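Long-range contacts in ribokinase (Arabidopsis thaliana, PDB 6ILS), which phosphorylates D-ribose at O-5 with ATP and a divalent cation, most likely magnesium, to give D-ribose 5-phosphate: residues D14-I19 against Q35-G40; Q45-A50 against D78-H83. All coordinates share one frame; numbering follows the deposited sequence.

Contact 1 (D14-I19 against Q35-G40); sequences DIYVEI and QTLAGG. With RIB (alpha-D-ribofuranose), chain F.
The phenol ring of Y16 overlaps the side of L37, its CE2 lying 4.3 Å from L37 CD1, with the methyl set obliquely to the ring. Near the plane of the same ring, at its edge, sits the carbonyl oxygen of Q35, the residue paired with Y16. Four backbone hydrogen bonds zip strand 14-18 to strand 35-39, two between Y16 and Q35 and two between D14 and L37. The shortest and straightest runs from D14 N to L37 O, 2.8 Å with 171° at the hydrogen. Between these pairs, T36 CA makes a CA-H...O contact of 3.3 Å to D14 O. I15 and T36, the non-hydrogen-bonded pair, turn to the other face and lie side by side; I15 CD1 comes to 3.1 Å from T36 OG1. H67 of the second subunit packs on both.

The two strands belong to the small four-stranded sheet that forms the lid of ribokinases, and here its base becomes the sugar pocket. In D14, on the same face as Y16 and L37, CG set beside the backbone N (chi1 -72°) carries the carboxylate to the sugar, where it grips two ribose hydroxyls with separate oxygens: RIB O2 donates to D14 OD1 and RIB O3 to D14 OD2 at 2.6 Å. G40 N also binds RIB O3, at 3.0 Å and nearly straight, leaving this hydroxyl held between both segments. G39 CA passes 3.6 Å from D14 OD2, and a CB there would point into that carboxylate oxygen. A water donates to D14 OD2 and, weakly, to A38 O. N12, K41, E144 and D259 also hydrogen-bond the ribose.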
loop_
_atom_site.group_PDB
_atom_site.type_symbol
_atom_site.label_atom_id
_atom_site.label_comp_id
_atom_site.label_asym_id
_atom_site.label_seq_id
_atom_site.Cartn_x
_atom_site.Cartn_y
_atom_site.Cartn_z
ATOM N N ASP B 14 -3.997 -5.347 2.663
ATOM C CA ASP B 14 -2.877 -5.931 3.382
ATOM C C ASP B 14 -1.600 -5.780 2.559
ATOM O O ASP B 14 -1.481 -6.395 1.508
ATOM C CB ASP B 14 -3.160 -7.402 3.686
ATOM C CG ASP B 14 -4.224 -7.587 4.777
ATOM O OD1 ASP B 14 -4.397 -6.661 5.605
ATOM O OD2 ASP B 14 -4.855 -8.667 4.812
ATOM N N ILE B 15 -0.680 -4.946 3.040
ATOM C CA ILE B 15 0.571 -4.665 2.335
ATOM C C ILE B 15 1.713 -5.514 2.905
ATOM O O ILE B 15 2.315 -5.157 3.913
ATOM C CB ILE B 15 0.983 -3.190 2.433
ATOM C CG1 ILE B 15 -0.194 -2.241 2.157
ATOM C CG2 ILE B 15 2.126 -2.905 1.462
ATOM C CD1 ILE B 15 -0.583 -2.170 0.736
ATOM N N TYR B 16 1.993 -6.632 2.251
ATOM C CA TYR B 16 3.042 -7.554 2.681
ATOM C C TYR B 16 4.372 -7.221 2.051
ATOM O O TYR B 16 4.463 -7.139 0.830
ATOM C CB TYR B 16 2.670 -8.985 2.311
ATOM C CG TYR B 16 1.445 -9.473 3.028
ATOM C CD1 TYR B 16 1.524 -9.927 4.333
ATOM C CD2 TYR B 16 0.207 -9.470 2.402
ATOM C CE1 TYR B 16 0.407 -10.371 5.000
ATOM C CE2 TYR B 16 -0.920 -9.912 3.057
ATOM C CZ TYR B 16 -0.815 -10.362 4.361
ATOM O OH TYR B 16 -1.938 -10.805 5.025
ATOM N N VAL B 17 5.399 -7.039 2.874
ATOM C CA VAL B 17 6.751 -6.898 2.357
ATOM C C VAL B 17 7.664 -7.951 2.992
ATOM O O VAL B 17 7.697 -8.116 4.217
ATOM C CB VAL B 17 7.321 -5.474 2.583
ATOM C CG1 VAL B 17 6.492 -4.440 1.814
ATOM C CG2 VAL B 17 7.372 -5.118 4.063
ATOM N N GLU B 18 8.370 -8.692 2.142
ATOM C CA GLU B 18 9.349 -9.673 2.601
ATOM C C GLU B 18 10.699 -9.002 2.848
ATOM O O GLU B 18 11.324 -8.487 1.917
ATOM C CB GLU B 18 9.504 -10.794 1.582
ATOM C CG GLU B 18 8.369 -11.788 1.580
ATOM C CD GLU B 18 8.538 -12.838 0.504
ATOM O OE1 GLU B 18 9.703 -13.188 0.203
ATOM O OE2 GLU B 18 7.513 -13.316 -0.040
ATOM N N ILE B 19 11.145 -9.003 4.100
ATOM C CA ILE B 19 12.449 -8.447 4.442
ATOM C C ILE B 19 13.302 -9.486 5.175
ATOM O O ILE B 19 12.819 -10.569 5.520
ATOM C CB ILE B 19 12.315 -7.175 5.310
ATOM C CG1 ILE B 19 11.628 -7.495 6.640
ATOM C CG2 ILE B 19 11.537 -6.101 4.568
ATOM C CD1 ILE B 19 11.317 -6.266 7.476
ATOM N N GLN B 35 3.417 -7.993 -1.947
ATOM C CA GLN B 35 2.127 -8.199 -2.575
ATOM C C GLN B 35 1.087 -7.427 -1.777
ATOM O O GLN B 35 1.174 -7.361 -0.560
ATOM C CB GLN B 35 1.783 -9.680 -2.628
ATOM C CG GLN B 35 0.725 -10.050 -3.643
ATOM C CD GLN B 35 0.597 -11.554 -3.812
ATOM O OE1 GLN B 35 1.343 -12.321 -3.199
ATOM N NE2 GLN B 35 -0.354 -11.985 -4.640
ATOM N N THR B 36 0.129 -6.812 -2.461
ATOM C CA THR B 36 -0.982 -6.138 -1.784
ATOM C C THR B 36 -2.258 -6.919 -2.032
ATOM O O THR B 36 -2.641 -7.140 -3.183
ATOM C CB THR B 36 -1.165 -4.686 -2.261
ATOM O OG1 THR B 36 -0.063 -3.893 -1.803
ATOM C CG2 THR B 36 -2.459 -4.106 -1.695
ATOM N N LEU B 37 -2.916 -7.342 -0.951
ATOM C CA LEU B 37 -4.090 -8.201 -1.077
ATOM C C LEU B 37 -5.289 -7.652 -0.299
ATOM O O LEU B 37 -5.125 -6.899 0.661
ATOM C CB LEU B 37 -3.764 -9.620 -0.594
ATOM C CG LEU B 37 -2.740 -10.444 -1.381
ATOM C CD1 LEU B 37 -2.368 -11.703 -0.613
ATOM C CD2 LEU B 37 -3.282 -10.805 -2.759
ATOM N N ALA B 38 -6.480 -8.038 -0.741
ATOM C CA ALA B 38 -7.716 -7.701 -0.057
ATOM C C ALA B 38 -7.810 -8.473 1.251
ATOM O O ALA B 38 -7.597 -9.682 1.283
ATOM C CB ALA B 38 -8.899 -8.010 -0.931
ATOM N N GLY B 39 -8.138 -7.776 2.334
ATOM C CA GLY B 39 -8.210 -8.422 3.630
ATOM C C GLY B 39 -8.983 -7.581 4.627
ATOM O O GLY B 39 -9.863 -6.806 4.257
ATOM N N GLY B 40 -8.617 -7.717 5.892
ATOM C CA GLY B 40 -9.408 -7.162 6.969
ATOM C C GLY B 40 -10.305 -8.248 7.532
ATOM O O GLY B 40 -10.894 -9.030 6.775
HETATM O O5 RIB F . -7.410 -11.961 10.197
HETATM C C5 RIB F . -6.740 -11.436 9.081
HETATM C C4 RIB F . -6.836 -10.050 9.063
HETATM O O4 RIB F . -6.378 -9.413 10.352
HETATM C C3 RIB F . -5.755 -9.556 8.007
HETATM O O3 RIB F . -6.398 -9.581 6.643
HETATM C C2 RIB F . -5.326 -8.453 8.426
HETATM O O2 RIB F . -5.742 -7.304 7.587
HETATM C C1 RIB F . -5.864 -8.266 9.994
HETATM O O1 RIB F . -6.817 -7.269 10.056
HETATM O O HOH W 1 -4.798 -11.146 2.769
#

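Contact 2 (Q45-A50 against D78-H83); sequences QAACGA and DGCGVH
A50, C80 and V82 have the most surface buried here, and the methyl of A50 is where the loop closes on the helix. A50 CB lies 3.3 Å from C80 O and also touches V82 CG2 and C80 CB, so one small side chain is met by a carbonyl, a valine branch and a cysteine methylene. C80 reaches along the helix to the preceding turn: with SG turned to the side of its backbone N (chi1 -59°), the sulfur comes to 3.6 Å from A47 CB, while its CB passes over the A47 backbone.

V82 spreads both methyls over the helix. Its CG1, anti to the backbone N (chi1 176°), meets A46 CB at 4.1 Å; CG2 fits between A46 and A50, one turn apart, and lies 3.5 Å from A46 O. That carbonyl already accepts the helical hydrogen bond from A50 N, and no hydrogen bond crosses the contact. In the Rossmann-like alpha/beta domain of the PfkB family, helix 41-51 follows the lid strand 33-39, and the connection from helix 66-75 to strand 87-90 here runs across it. The small side chains of A46, A47 and A50 let that connection come close: the CA atoms of A50 and V82 are 5.4 Å apart. G81 makes the turn between C80 and V82 with a positive phi (91°), allowing both flanking side chains to point at the helix. L75 of helix 66-75 touches A47 and V82, F58 of strand 56-63 covers A46 and V82, and I296 closes over A47 and C80. On the helix but away from the loop, Q45 hydrogen-bonds D259, the predicted proton acceptor.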
loop_
_atom_site.group_PDB
_atom_site.type_symbol
_atom_site.label_atom_id
_atom_site.label_comp_id
_atom_site.label_asym_id
_atom_site.label_seq_id
_atom_site.Cartn_x
_atom_site.Cartn_y
_atom_site.Cartn_z
ATOM N N GLN B 45 -14.305 -12.370 6.656
ATOM C CA GLN B 45 -15.432 -13.172 7.113
ATOM C C GLN B 45 -16.591 -13.130 6.127
ATOM O O GLN B 45 -17.227 -14.160 5.873
ATOM C CB GLN B 45 -15.831 -12.713 8.522
ATOM C CG GLN B 45 -14.708 -13.071 9.488
ATOM C CD GLN B 45 -14.984 -12.685 10.929
ATOM O OE1 GLN B 45 -16.110 -12.346 11.293
ATOM N NE2 GLN B 45 -13.949 -12.740 11.753
ATOM N N ALA B 46 -16.852 -11.960 5.529
ATOM C CA ALA B 46 -17.905 -11.855 4.533
ATOM C C ALA B 46 -17.546 -12.656 3.283
ATOM O O ALA B 46 -18.393 -13.357 2.722
ATOM C CB ALA B 46 -18.160 -10.387 4.163
ATOM N N ALA B 47 -16.294 -12.536 2.838
ATOM C CA ALA B 47 -15.859 -13.327 1.678
ATOM C C ALA B 47 -16.040 -14.824 1.910
ATOM O O ALA B 47 -16.501 -15.559 1.026
ATOM C CB ALA B 47 -14.417 -13.024 1.331
ATOM N N CYS B 48 -15.700 -15.270 3.112
ATOM C CA CYS B 48 -15.873 -16.681 3.458
ATOM C C CYS B 48 -17.319 -17.130 3.359
ATOM O O CYS B 48 -17.637 -18.125 2.701
ATOM C CB CYS B 48 -15.327 -16.930 4.861
ATOM S SG CYS B 48 -15.608 -18.602 5.449
ATOM N N GLY B 49 -18.198 -16.387 4.015
ATOM C CA GLY B 49 -19.613 -16.678 3.978
ATOM C C GLY B 49 -20.126 -16.770 2.555
ATOM O O GLY B 49 -20.811 -17.721 2.209
ATOM N N ALA B 50 -19.782 -15.781 1.740
ATOM C CA ALA B 50 -20.215 -15.725 0.327
ATOM C C ALA B 50 -19.716 -16.942 -0.456
ATOM O O ALA B 50 -20.497 -17.548 -1.143
ATOM C CB ALA B 50 -19.749 -14.456 -0.306
ATOM N N ASP B 78 -17.864 -9.980 -9.239
ATOM C CA ASP B 78 -16.828 -10.639 -10.023
ATOM C C ASP B 78 -15.824 -11.349 -9.124
ATOM O O ASP B 78 -14.853 -11.923 -9.606
ATOM C CB ASP B 78 -16.109 -9.630 -10.925
ATOM C CG ASP B 78 -17.071 -8.837 -11.796
ATOM O OD1 ASP B 78 -17.980 -9.457 -12.398
ATOM O OD2 ASP B 78 -16.916 -7.598 -11.880
ATOM N N GLY B 79 -16.064 -11.311 -7.817
ATOM C CA GLY B 79 -15.200 -11.996 -6.874
ATOM C C GLY B 79 -15.986 -12.999 -6.054
ATOM O O GLY B 79 -16.504 -13.991 -6.584
ATOM N N CYS B 80 -16.099 -12.741 -4.756
ATOM C CA CYS B 80 -16.734 -13.703 -3.859
ATOM C C CYS B 80 -18.259 -13.716 -3.913
ATOM O O CYS B 80 -18.877 -14.701 -3.515
ATOM C CB CYS B 80 -16.294 -13.445 -2.417
ATOM S SG CYS B 80 -14.528 -13.558 -2.186
ATOM N N GLY B 81 -18.881 -12.633 -4.368
ATOM C CA GLY B 81 -20.335 -12.621 -4.430
ATOM C C GLY B 81 -20.992 -12.072 -3.172
ATOM O O GLY B 81 -22.152 -12.354 -2.875
ATOM N N VAL B 82 -20.235 -11.286 -2.418
ATOM C CA VAL B 82 -20.783 -10.608 -1.242
ATOM C C VAL B 82 -21.745 -9.519 -1.705
ATOM O O VAL B 82 -21.444 -8.800 -2.654
ATOM C CB VAL B 82 -19.664 -9.983 -0.383
ATOM C CG1 VAL B 82 -20.255 -9.186 0.796
ATOM C CG2 VAL B 82 -18.661 -11.055 0.086
ATOM N N HIS B 83 -22.912 -9.406 -1.071
ATOM C CA HIS B 83 -23.782 -8.258 -1.328
ATOM C C HIS B 83 -23.174 -7.011 -0.696
ATOM O O HIS B 83 -22.961 -6.965 0.520
ATOM C CB HIS B 83 -25.189 -8.506 -0.790
ATOM C CG HIS B 83 -25.918 -9.603 -1.498
ATOM N ND1 HIS B 83 -25.730 -10.935 -1.195
ATOM C CD2 HIS B 83 -26.825 -9.569 -2.502
ATOM C CE1 HIS B 83 -26.496 -11.676 -1.978
ATOM N NE2 HIS B 83 -27.170 -10.872 -2.781
#

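Contact 1 and contact 2 follow one another along the chain: strand 33-39 ends at G39, and G40, which follows as the N-cap of helix 41-51, binds the ribose. Their centres are 19 Å apart and their nearest atoms about 5 Å, without touching. Contact 1 forms part of the sugar pocket itself, whereas contact 2 lies farther from the sugar, the A47 side chain being about 10 Å from the ribose and about 8 Å from that of D259. Helix 66-75 touches both: L70, I71 and A74 lie on the strand 33-39 side, L75 on the loop and helix of contact 2.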